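Local coordinates for glycosyl hydrolase family 88 (Pedobacter heparinus, PDB 3WIW), which removes the unsaturated glucuronyl residue from heparin-derived saccharides, acting as an unsaturated glucuronyl hydrolase specific for heparin, at residues D30-S35 with K392-K397; R57-D62 with I370-N375; V171-L176 with N208-D213. One frame throughout, in Å; residues are numbered along the deposited sequence. Where two conformers were deposited one is given.

Overall arrangement
Contacts 1 and 2 hold the two ends of one helix, 375-392. Contact 2 lies where the chain enters that helix, and contact 1 just past its end. Helix 30-49 of contact 1 is followed in the chain by strand 55-59 of contact 2. The centres of the two contacts are about 27 Å apart. Contact 1 is partly buried, near the surface, and purely apolar. Contact 2 is buried and mixes backbone and hydroxyl bonds with proline packing. Contact 3 is buried as well. It joins a strand end to the loop after helix 192-208 through a histidine ring, and it contains the predicted proton donor. Contacts 1 and 3 lie on opposite sides of the chain's centre.

Contact 1. Residues D30-S35 with K392-K397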
loop_
_atom_site.group_PDB
_atom_site.type_symbol
_atom_site.label_atom_id
_atom_site.label_comp_id
_atom_site.label_asym_id
_atom_site.label_seq_id
_atom_site.Cartn_x
_atom_site.Cartn_y
_atom_site.Cartn_z
ATOM N N ASP A 30 10.557 3.338 23.532
ATOM C CA ASP A 30 9.862 4.601 23.771
ATOM C C ASP A 30 9.414 5.297 22.485
ATOM O O ASP A 30 8.322 5.873 22.437
ATOM C CB ASP A 30 10.736 5.547 24.596
ATOM C CG ASP A 30 10.695 5.229 26.083
ATOM O OD1 ASP A 30 10.010 4.258 26.467
ATOM O OD2 ASP A 30 11.343 5.951 26.867
ATOM N N TRP A 31 10.255 5.244 21.453
ATOM C CA TRP A 31 9.925 5.843 20.161
ATOM C C TRP A 31 8.597 5.286 19.639
ATOM O O TRP A 31 7.782 6.026 19.099
ATOM C CB TRP A 31 11.051 5.610 19.148
ATOM C CG TRP A 31 11.240 4.162 18.815
ATOM C CD1 TRP A 31 12.002 3.248 19.503
ATOM C CD2 TRP A 31 10.622 3.443 17.744
ATOM N NE1 TRP A 31 11.901 2.012 18.910
ATOM C CE2 TRP A 31 11.054 2.103 17.834
ATOM C CE3 TRP A 31 9.730 3.798 16.726
ATOM C CZ2 TRP A 31 10.642 1.122 16.927
ATOM C CZ3 TRP A 31 9.318 2.824 15.833
ATOM C CH2 TRP A 31 9.774 1.503 15.936
ATOM N N LEU A 32 8.374 3.987 19.823
ATOM C CA LEU A 32 7.188 3.328 19.307
ATOM C C LEU A 32 5.956 3.742 20.112
ATOM O O LEU A 32 4.899 4.026 19.546
ATOM C CB LEU A 32 7.393 1.820 19.352
ATOM C CG LEU A 32 6.187 0.964 18.977
ATOM C CD1 LEU A 32 5.902 1.075 17.483
ATOM C CD2 LEU A 32 6.451 -0.472 19.379
ATOM N N LYS A 33 6.102 3.790 21.434
ATOM C CA LYS A 33 5.005 4.211 22.295
ATOM C C LYS A 33 4.616 5.669 22.067
ATOM O O LYS A 33 3.429 6.002 22.003
ATOM C CB LYS A 33 5.324 3.907 23.761
ATOM C CG LYS A 33 5.438 2.398 24.009
ATOM C CD LYS A 33 6.051 2.046 25.351
ATOM C CE LYS A 33 6.361 0.559 25.391
ATOM N NZ LYS A 33 7.080 0.165 26.637
ATOM N N LYS A 34 5.583 6.564 21.922
ATOM C CA LYS A 34 5.188 7.959 21.727
ATOM C C LYS A 34 4.615 8.187 20.330
ATOM O O LYS A 34 3.699 8.991 20.147
ATOM C CB LYS A 34 6.307 8.955 22.082
ATOM C CG LYS A 34 7.663 8.701 21.446
ATOM C CD LYS A 34 8.758 9.594 22.058
ATOM C CE LYS A 34 9.028 9.288 23.527
ATOM N NZ LYS A 34 10.151 10.126 24.067
ATOM N N SER A 35 5.125 7.447 19.350
ATOM C CA SER A 35 4.619 7.582 17.990
ATOM C C SER A 35 3.179 7.094 17.904
ATOM O O SER A 35 2.342 7.712 17.247
ATOM C CB SER A 35 5.528 6.843 17.014
ATOM O OG SER A 35 6.827 7.412 17.052
ATOM N N LYS A 392 7.536 -8.045 18.460
ATOM C CA LYS A 392 8.217 -7.734 19.716
ATOM C C LYS A 392 7.353 -7.981 20.956
ATOM O O LYS A 392 7.853 -7.933 22.087
ATOM C CB LYS A 392 8.680 -6.274 19.692
ATOM C CG LYS A 392 9.758 -5.985 18.656
ATOM C CD LYS A 392 11.142 -6.328 19.180
ATOM C CE LYS A 392 11.625 -5.272 20.164
ATOM N NZ LYS A 392 13.046 -5.487 20.575
ATOM N N LYS A 393 6.067 -8.242 20.743
ATOM C CA LYS A 393 5.103 -8.454 21.846
ATOM C C LYS A 393 4.965 -7.230 22.738
ATOM O O LYS A 393 4.932 -7.319 23.964
ATOM C CB LYS A 393 5.431 -9.701 22.667
ATOM C CG LYS A 393 5.496 -10.934 21.806
ATOM C CD LYS A 393 5.534 -12.176 22.627
ATOM C CE LYS A 393 5.877 -13.365 21.760
ATOM N NZ LYS A 393 5.696 -14.560 22.578
ATOM N N ILE A 394 4.886 -6.074 22.098
ATOM C CA ILE A 394 4.754 -4.804 22.798
ATOM C C ILE A 394 3.289 -4.381 22.851
ATOM O O ILE A 394 2.622 -4.265 21.813
ATOM C CB ILE A 394 5.590 -3.684 22.133
ATOM C CG1 ILE A 394 7.084 -4.024 22.186
ATOM C CG2 ILE A 394 5.336 -2.363 22.840
ATOM C CD1 ILE A 394 7.946 -3.200 21.250
ATOM N N ASP A 395 2.804 -4.157 24.070
ATOM C CA ASP A 395 1.447 -3.683 24.310
ATOM C C ASP A 395 1.381 -2.172 24.122
ATOM O O ASP A 395 2.039 -1.431 24.850
ATOM C CB ASP A 395 1.072 -4.022 25.751
ATOM C CG ASP A 395 -0.387 -3.761 26.067
ATOM O OD1 ASP A 395 -1.094 -3.137 25.246
ATOM O OD2 ASP A 395 -0.827 -4.188 27.159
ATOM N N LEU A 396 0.581 -1.719 23.161
ATOM C CA LEU A 396 0.425 -0.294 22.890
ATOM C C LEU A 396 -0.974 0.246 23.233
ATOM O O LEU A 396 -1.324 1.359 22.842
ATOM C CB LEU A 396 0.752 -0.006 21.423
ATOM C CG LEU A 396 2.175 -0.321 20.957
ATOM C CD1 LEU A 396 2.296 -0.185 19.456
ATOM C CD2 LEU A 396 3.141 0.631 21.645
ATOM N N LYS A 397 -1.777 -0.545 23.946
ATOM C CA LYS A 397 -3.129 -0.117 24.325
ATOM C C LYS A 397 -3.108 1.137 25.204
ATOM O O LYS A 397 -2.285 1.252 26.113
ATOM C CB LYS A 397 -3.872 -1.245 25.056
ATOM C CG LYS A 397 -4.006 -2.538 24.268
ATOM C CD LYS A 397 -4.826 -2.352 23.000
ATOM C CE LYS A 397 -5.086 -3.690 22.320
ATOM N NZ LYS A 397 -6.023 -3.561 21.170
#
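Leu32 and Lys33 pack on Ile394 and Leu396, joining the first helix of the alpha6/alpha6-barrel to the C-terminal tail. The tail follows helix 375-392. A Schellman motif ends that helix, with Lys393 as its C-prime residue at positive phi. The tail then crosses beside the first turns of helix 30-49.

The contact is apolar. Leu32 and Ile394 reach toward each other tip to tip, with Leu32 CD2 3.6 Å from Ile394 CD1. With chi1 at 174°, Leu32 carries its CD2 methyl out to Ile394. Leu396 comes in at about a right angle to Leu32 and turns both methyls to it, CD1 and CD2 each 4.1 Å from Leu32 CG. Leu32 also rests on Leu385 and Tyr388 of helix 375-392, so it touches both that helix and the tail that follows it.

Lys33 adds only its aliphatic part. Its extended chain crosses both tail residues obliquely. CG of Lys33 lies 3.7 Å from Leu396 CD2, and CE meets Ile394 CG2 at 4.0 Å.

Polar groups of the tail bond away from this packing. Lys397 NZ is held by Glu87 O. Asp395 forms an Asx turn, its OD1 accepting from Lys397 N at 3.0 Å.

Contact 2. Residues R57-D62 with I370-N375; sequences RSVNPD and IDTPLN
The lead-in to helix 375-392 runs beside the strand hairpin 55-59/65-68, where Arg57, Ser58 and Val59 touch Thr372 to Asn375. The touching parts run roughly antiparallel. A classic beta bulge at Arg57 and Ser58, opposite Arg66, marks the hairpin here.

Two bonds join the segments. Val59 N gives a nearly straight bond to Thr372 OG1, 2.9 Å long (167°). The same OG1 donates to Pro373 O at 2.7 Å, so the hydroxyl both accepts and donates, which holds its rotation. OG1 stands anti to the Thr372 backbone N (chi1 167°), which turns it to the strand. Further on, Asn375 N bonds to Arg57 O at 3.0 Å. Leu374 CA makes a CA-H...O contact with that same oxygen.

Val59 CG2 lies against the Pro373 ring. Leu374 CD2 lies 3.9 Å from Ser58 CB, and its side chain runs alongside that of Arg57.

The polar ends go to neighbours. Arg57 makes salt bridges to Glu369 and Asp72, Ser58 OG bonds to Glu369, and Asn375 ND2 bonds to Pro56 O and Thr74 OG1.

The side chain of Leu374 is about 5 Å from that of Arg246, a predicted substrate-binding residue. The contact thus bonds a strand hairpin to the N-terminal end of helix 375-392, with Leu374 as N-cap.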
loop_
_atom_site.group_PDB
_atom_site.type_symbol
_atom_site.label_atom_id
_atom_site.label_comp_id
_atom_site.label_asym_id
_atom_site.label_seq_id
_atom_site.Cartn_x
_atom_site.Cartn_y
_atom_site.Cartn_z
ATOM N N ARG A 57 -6.727 13.236 1.843
ATOM C CA ARG A 57 -5.749 12.601 0.971
ATOM C C ARG A 57 -4.332 13.168 1.096
ATOM O O ARG A 57 -3.387 12.426 1.302
ATOM C CB ARG A 57 -6.200 12.677 -0.491
ATOM C CG ARG A 57 -5.162 12.146 -1.473
ATOM C CD ARG A 57 -5.704 12.060 -2.906
ATOM N NE ARG A 57 -4.621 11.965 -3.871
ATOM C CZ ARG A 57 -4.697 11.460 -5.096
ATOM N NH1 ARG A 57 -5.829 10.875 -5.518
ATOM N NH2 ARG A 57 -3.618 11.494 -5.885
ATOM N N SER A 58 -4.179 14.476 0.929
ATOM C CA SER A 58 -2.860 15.088 0.944
ATOM C C SER A 58 -3.019 16.568 1.260
ATOM O O SER A 58 -4.141 17.061 1.424
ATOM C CB SER A 58 -2.126 14.887 -0.389
ATOM O OG SER A 58 -2.859 15.447 -1.469
ATOM N N VAL A 59 -1.900 17.285 1.354
ATOM C CA VAL A 59 -1.942 18.710 1.635
ATOM C C VAL A 59 -1.438 19.462 0.404
ATOM O O VAL A 59 -0.338 19.212 -0.084
ATOM C CB VAL A 59 -1.118 19.041 2.885
ATOM C CG1 VAL A 59 -1.086 20.563 3.130
ATOM C CG2 VAL A 59 -1.695 18.327 4.102
ATOM N N ASN A 60 -2.271 20.357 -0.115
ATOM C CA ASN A 60 -1.937 21.167 -1.283
ATOM C C ASN A 60 -0.831 22.169 -0.982
ATOM O O ASN A 60 -0.617 22.509 0.187
ATOM C CB ASN A 60 -3.182 21.931 -1.712
ATOM C CG ASN A 60 -4.278 21.009 -2.202
ATOM O OD1 ASN A 60 -4.010 20.028 -2.916
ATOM N ND2 ASN A 60 -5.517 21.289 -1.804
ATOM N N PRO A 61 -0.126 22.654 -2.026
ATOM C CA PRO A 61 0.916 23.672 -1.845
ATOM C C PRO A 61 0.442 24.879 -1.034
ATOM O O PRO A 61 1.247 25.443 -0.300
ATOM C CB PRO A 61 1.249 24.084 -3.284
ATOM C CG PRO A 61 0.998 22.826 -4.077
ATOM C CD PRO A 61 -0.178 22.159 -3.418
ATOM N N ASP A 62 -0.836 25.246 -1.139
ATOM C CA ASP A 62 -1.355 26.387 -0.375
ATOM C C ASP A 62 -1.757 26.061 1.067
ATOM O O ASP A 62 -2.250 26.924 1.784
ATOM C CB ASP A 62 -2.501 27.106 -1.114
ATOM C CG ASP A 62 -3.795 26.277 -1.194
ATOM O OD1 ASP A 62 -3.872 25.144 -0.660
ATOM O OD2 ASP A 62 -4.770 26.786 -1.798
ATOM N N ILE A 370 4.096 16.678 -4.351
ATOM C CA ILE A 370 5.514 16.562 -4.057
ATOM C C ILE A 370 5.779 17.051 -2.641
ATOM O O ILE A 370 5.540 18.221 -2.324
ATOM C CB ILE A 370 6.387 17.370 -5.038
ATOM C CG1 ILE A 370 6.153 16.909 -6.487
ATOM C CG2 ILE A 370 7.858 17.231 -4.655
ATOM C CD1 ILE A 370 6.772 17.861 -7.523
ATOM N N ASP A 371 6.280 16.152 -1.798
ATOM C CA ASP A 371 6.708 16.481 -0.428
ATOM C C ASP A 371 5.513 16.898 0.430
ATOM O O ASP A 371 5.450 18.009 0.945
ATOM C CB ASP A 371 7.857 17.524 -0.385
ATOM C CG ASP A 371 8.506 17.589 0.975
ATOM O OD1 ASP A 371 8.234 16.727 1.816
ATOM O OD2 ASP A 371 9.284 18.506 1.245
ATOM N N THR A 372 4.557 15.986 0.576
ATOM C CA THR A 372 3.310 16.206 1.292
ATOM C C THR A 372 2.984 14.930 2.052
ATOM O O THR A 372 3.381 13.835 1.636
ATOM C CB THR A 372 2.098 16.466 0.287
ATOM O OG1 THR A 372 0.841 16.375 0.983
ATOM C CG2 THR A 372 2.022 15.415 -0.794
ATOM N N PRO A 373 2.251 15.050 3.167
ATOM C CA PRO A 373 1.629 13.831 3.683
ATOM C C PRO A 373 0.695 13.199 2.649
ATOM O O PRO A 373 0.129 13.888 1.795
ATOM C CB PRO A 373 0.780 14.343 4.841
ATOM C CG PRO A 373 0.466 15.736 4.466
ATOM C CD PRO A 373 1.754 16.246 3.865
ATOM N N LEU A 374 0.548 11.881 2.731
ATOM C CA LEU A 374 -0.388 11.144 1.902
ATOM C C LEU A 374 -1.063 10.099 2.755
ATOM O O LEU A 374 -0.428 9.432 3.583
ATOM C CB LEU A 374 0.340 10.516 0.719
ATOM C CG LEU A 374 0.326 11.399 -0.558
ATOM C CD1 LEU A 374 1.431 11.002 -1.521
ATOM C CD2 LEU A 374 -1.071 11.240 -1.215
ATOM N N ASN A 375 -2.369 9.944 2.560
ATOM C CA ASN A 375 -3.131 9.024 3.384
ATOM C C ASN A 375 -2.601 7.582 3.371
ATOM O O ASN A 375 -2.574 6.921 4.420
ATOM C CB ASN A 375 -4.627 9.115 3.070
ATOM C CG ASN A 375 -4.982 8.856 1.596
ATOM O OD1 ASN A 375 -4.168 8.357 0.794
ATOM N ND2 ASN A 375 -6.224 9.192 1.234
#

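Contact 3. Residues V171-L176 with N208-D213; sequences VIIDNL and NHFRKD
His209 NE2 hydrogen-bonds to the backbone O of His218 and also lies 3.1 Å from Val171 O. Two backbone carbonyl oxygens thus lie near this nitrogen. The ring's CE1 comes equally near, 3.0 Å from Val171 O, which lies at the ring edge near the ring plane. The carbonyl carbon of Val171 lies in that plane too. Ile173 N is 3.4 Å from NE2, but the angle is poor and the pair is not a bond. Ile173 and His218 are also joined by backbone hydrogen bonding.

Side chains close round the ring. Val171 CG1 touches CE1 at 3.9 Å. Ile173 approaches obliquely with its terminal methyl, CD1, which meets CD2 and CB of the histidine, each at 3.9 Å. A trans chi1 (-166°) carries CG1 of Ile173 away from its own N, and chi2 (72°) then bends CD1 in to the ring. The same methyl reaches Phe210 CZ at 4.0 Å, so it is shared by two aromatic side chains.

Strand 170-172 is an outer strand of a three-stranded antiparallel sheet. It runs through a type I beta turn, Ile172 to Asn175, into helix 175-188. Helices 175-188 and 192-208 of the alpha6/alpha6-barrel lie between the two segments, so the contact joins the chain before the first to the chain after the second. The turn carries Asp174, the predicted proton donor, whose OD1 is bonded by His218 NE2.

With an alanine in place of His209, His218 O would probably be left without this side-chain partner, and a gap would be likely to open beside Val171 and Ile173 CD1.

Phe210 also packs edge-to-face with His270 and touches Ile274 of helix 265-279.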
loop_
_atom_site.group_PDB
_atom_site.type_symbol
_atom_site.label_atom_id
_atom_site.label_comp_id
_atom_site.label_asym_id
_atom_site.label_seq_id
_atom_site.Cartn_x
_atom_site.Cartn_y
_atom_site.Cartn_z
ATOM N N VAL A 171 -1.111 -2.970 -17.375
ATOM C CA VAL A 171 -1.035 -3.555 -16.029
ATOM C C VAL A 171 0.083 -2.842 -15.282
ATOM O O VAL A 171 1.227 -2.781 -15.758
ATOM C CB VAL A 171 -0.730 -5.072 -16.102
ATOM C CG1 VAL A 171 -0.639 -5.671 -14.684
ATOM C CG2 VAL A 171 -1.811 -5.784 -16.900
ATOM N N ILE A 172 -0.237 -2.257 -14.139
ATOM C CA ILE A 172 0.771 -1.542 -13.365
ATOM C C ILE A 172 1.255 -2.378 -12.184
ATOM O O ILE A 172 0.535 -3.256 -11.709
ATOM C CB ILE A 172 0.273 -0.141 -12.912
ATOM C CG1 ILE A 172 -0.839 -0.190 -11.839
ATOM C CG2 ILE A 172 -0.189 0.645 -14.131
ATOM C CD1 ILE A 172 -1.379 1.214 -11.477
ATOM N N ILE A 173 2.469 -2.109 -11.717
ATOM C CA ILE A 173 3.042 -2.860 -10.614
ATOM C C ILE A 173 2.143 -2.751 -9.357
ATOM O O ILE A 173 2.036 -3.715 -8.566
ATOM C CB ILE A 173 4.509 -2.408 -10.350
ATOM C CG1 ILE A 173 5.232 -3.402 -9.449
ATOM C CG2 ILE A 173 4.570 -0.996 -9.722
ATOM C CD1 ILE A 173 5.581 -4.741 -10.128
ATOM N N ASP A 174 1.505 -1.586 -9.173
ATOM C CA ASP A 174 0.636 -1.343 -8.009
ATOM C C ASP A 174 -0.496 -2.388 -7.927
ATOM O O ASP A 174 -1.037 -2.642 -6.846
ATOM C CB ASP A 174 -0.016 0.048 -8.046
ATOM C CG ASP A 174 0.867 1.158 -8.642
ATOM O OD1 ASP A 174 1.554 0.965 -9.673
ATOM O OD2 ASP A 174 0.771 2.282 -8.111
ATOM N N ASN A 175 -0.870 -2.968 -9.069
ATOM C CA ASN A 175 -1.967 -3.940 -9.152
ATOM C C ASN A 175 -1.657 -5.172 -8.277
ATOM O O ASN A 175 -2.593 -5.852 -7.839
ATOM C CB ASN A 175 -2.200 -4.303 -10.631
ATOM C CG ASN A 175 -3.612 -4.829 -10.969
ATOM O OD1 ASN A 175 -4.129 -4.503 -12.057
ATOM N ND2 ASN A 175 -4.218 -5.643 -10.095
ATOM N N LEU A 176 -0.378 -5.462 -8.003
ATOM C CA LEU A 176 -0.067 -6.554 -7.061
ATOM C C LEU A 176 -0.784 -6.367 -5.723
ATOM O O LEU A 176 -1.191 -7.343 -5.080
ATOM C CB LEU A 176 1.440 -6.707 -6.825
ATOM C CG LEU A 176 2.229 -7.230 -8.028
ATOM C CD1 LEU A 176 3.706 -6.917 -7.796
ATOM C CD2 LEU A 176 2.007 -8.732 -8.234
ATOM N N ASN A 208 6.991 -10.614 -16.261
ATOM C CA ASN A 208 7.052 -9.508 -17.209
ATOM C C ASN A 208 7.397 -8.147 -16.620
ATOM O O ASN A 208 7.942 -7.296 -17.321
ATOM C CB ASN A 208 5.746 -9.432 -18.003
ATOM C CG ASN A 208 5.483 -10.691 -18.780
ATOM O OD1 ASN A 208 6.381 -11.197 -19.471
ATOM N ND2 ASN A 208 4.268 -11.216 -18.672
ATOM N N HIS A 209 7.070 -7.918 -15.352
ATOM C CA HIS A 209 7.317 -6.602 -14.768
ATOM C C HIS A 209 8.746 -6.405 -14.246
ATOM O O HIS A 209 9.087 -5.310 -13.828
ATOM C CB HIS A 209 6.338 -6.305 -13.623
ATOM C CG HIS A 209 5.210 -5.403 -14.008
ATOM N ND1 HIS A 209 4.006 -5.878 -14.486
ATOM C CD2 HIS A 209 5.087 -4.056 -13.922
ATOM C CE1 HIS A 209 3.206 -4.850 -14.716
ATOM N NE2 HIS A 209 3.833 -3.737 -14.382
ATOM N N PHE A 210 9.567 -7.447 -14.255
ATOM C CA PHE A 210 10.886 -7.393 -13.619
ATOM C C PHE A 210 12.026 -7.485 -14.586
ATOM O O PHE A 210 12.007 -8.306 -15.499
ATOM C CB PHE A 210 11.014 -8.446 -12.505
ATOM C CG PHE A 210 10.113 -8.151 -11.353
ATOM C CD1 PHE A 210 8.750 -8.523 -11.384
ATOM C CD2 PHE A 210 10.586 -7.412 -10.276
ATOM C CE1 PHE A 210 7.899 -8.182 -10.338
ATOM C CE2 PHE A 210 9.740 -7.075 -9.241
ATOM C CZ PHE A 210 8.406 -7.445 -9.262
ATOM N N ARG A 211 12.999 -6.601 -14.384
ATOM C CA ARG A 211 14.248 -6.607 -15.137
ATOM C C ARG A 211 15.193 -7.643 -14.539
ATOM O O ARG A 211 14.922 -8.195 -13.473
ATOM C CB ARG A 211 14.892 -5.219 -15.088
ATOM C CG ARG A 211 13.957 -4.133 -15.576
ATOM C CD ARG A 211 14.676 -2.790 -15.749
ATOM N NE ARG A 211 13.732 -1.696 -16.026
ATOM C CZ ARG A 211 13.106 -0.977 -15.090
ATOM N NH1 ARG A 211 12.265 -0.028 -15.446
ATOM N NH2 ARG A 211 13.342 -1.191 -13.808
ATOM N N LYS A 212 16.320 -7.913 -15.201
ATOM C CA LYS A 212 17.238 -8.939 -14.708
ATOM C C LYS A 212 17.807 -8.626 -13.322
ATOM O O LYS A 212 18.129 -9.540 -12.557
ATOM C CB LYS A 212 18.365 -9.208 -15.716
ATOM C CG LYS A 212 17.881 -9.847 -17.011
ATOM C CD LYS A 212 18.999 -10.537 -17.786
ATOM C CE LYS A 212 20.059 -9.572 -18.275
ATOM N NZ LYS A 212 19.464 -8.419 -19.013
ATOM N N ASP A 213 17.910 -7.345 -12.978
ATOM C CA ASP A 213 18.418 -6.984 -11.653
ATOM C C ASP A 213 17.352 -6.974 -10.548
ATOM O O ASP A 213 17.643 -6.579 -9.408
ATOM C CB ASP A 213 19.165 -5.645 -11.694
ATOM C CG ASP A 213 18.262 -4.452 -12.010
ATOM O OD1 ASP A 213 17.051 -4.642 -12.270
ATOM O OD2 ASP A 213 18.782 -3.302 -11.991
#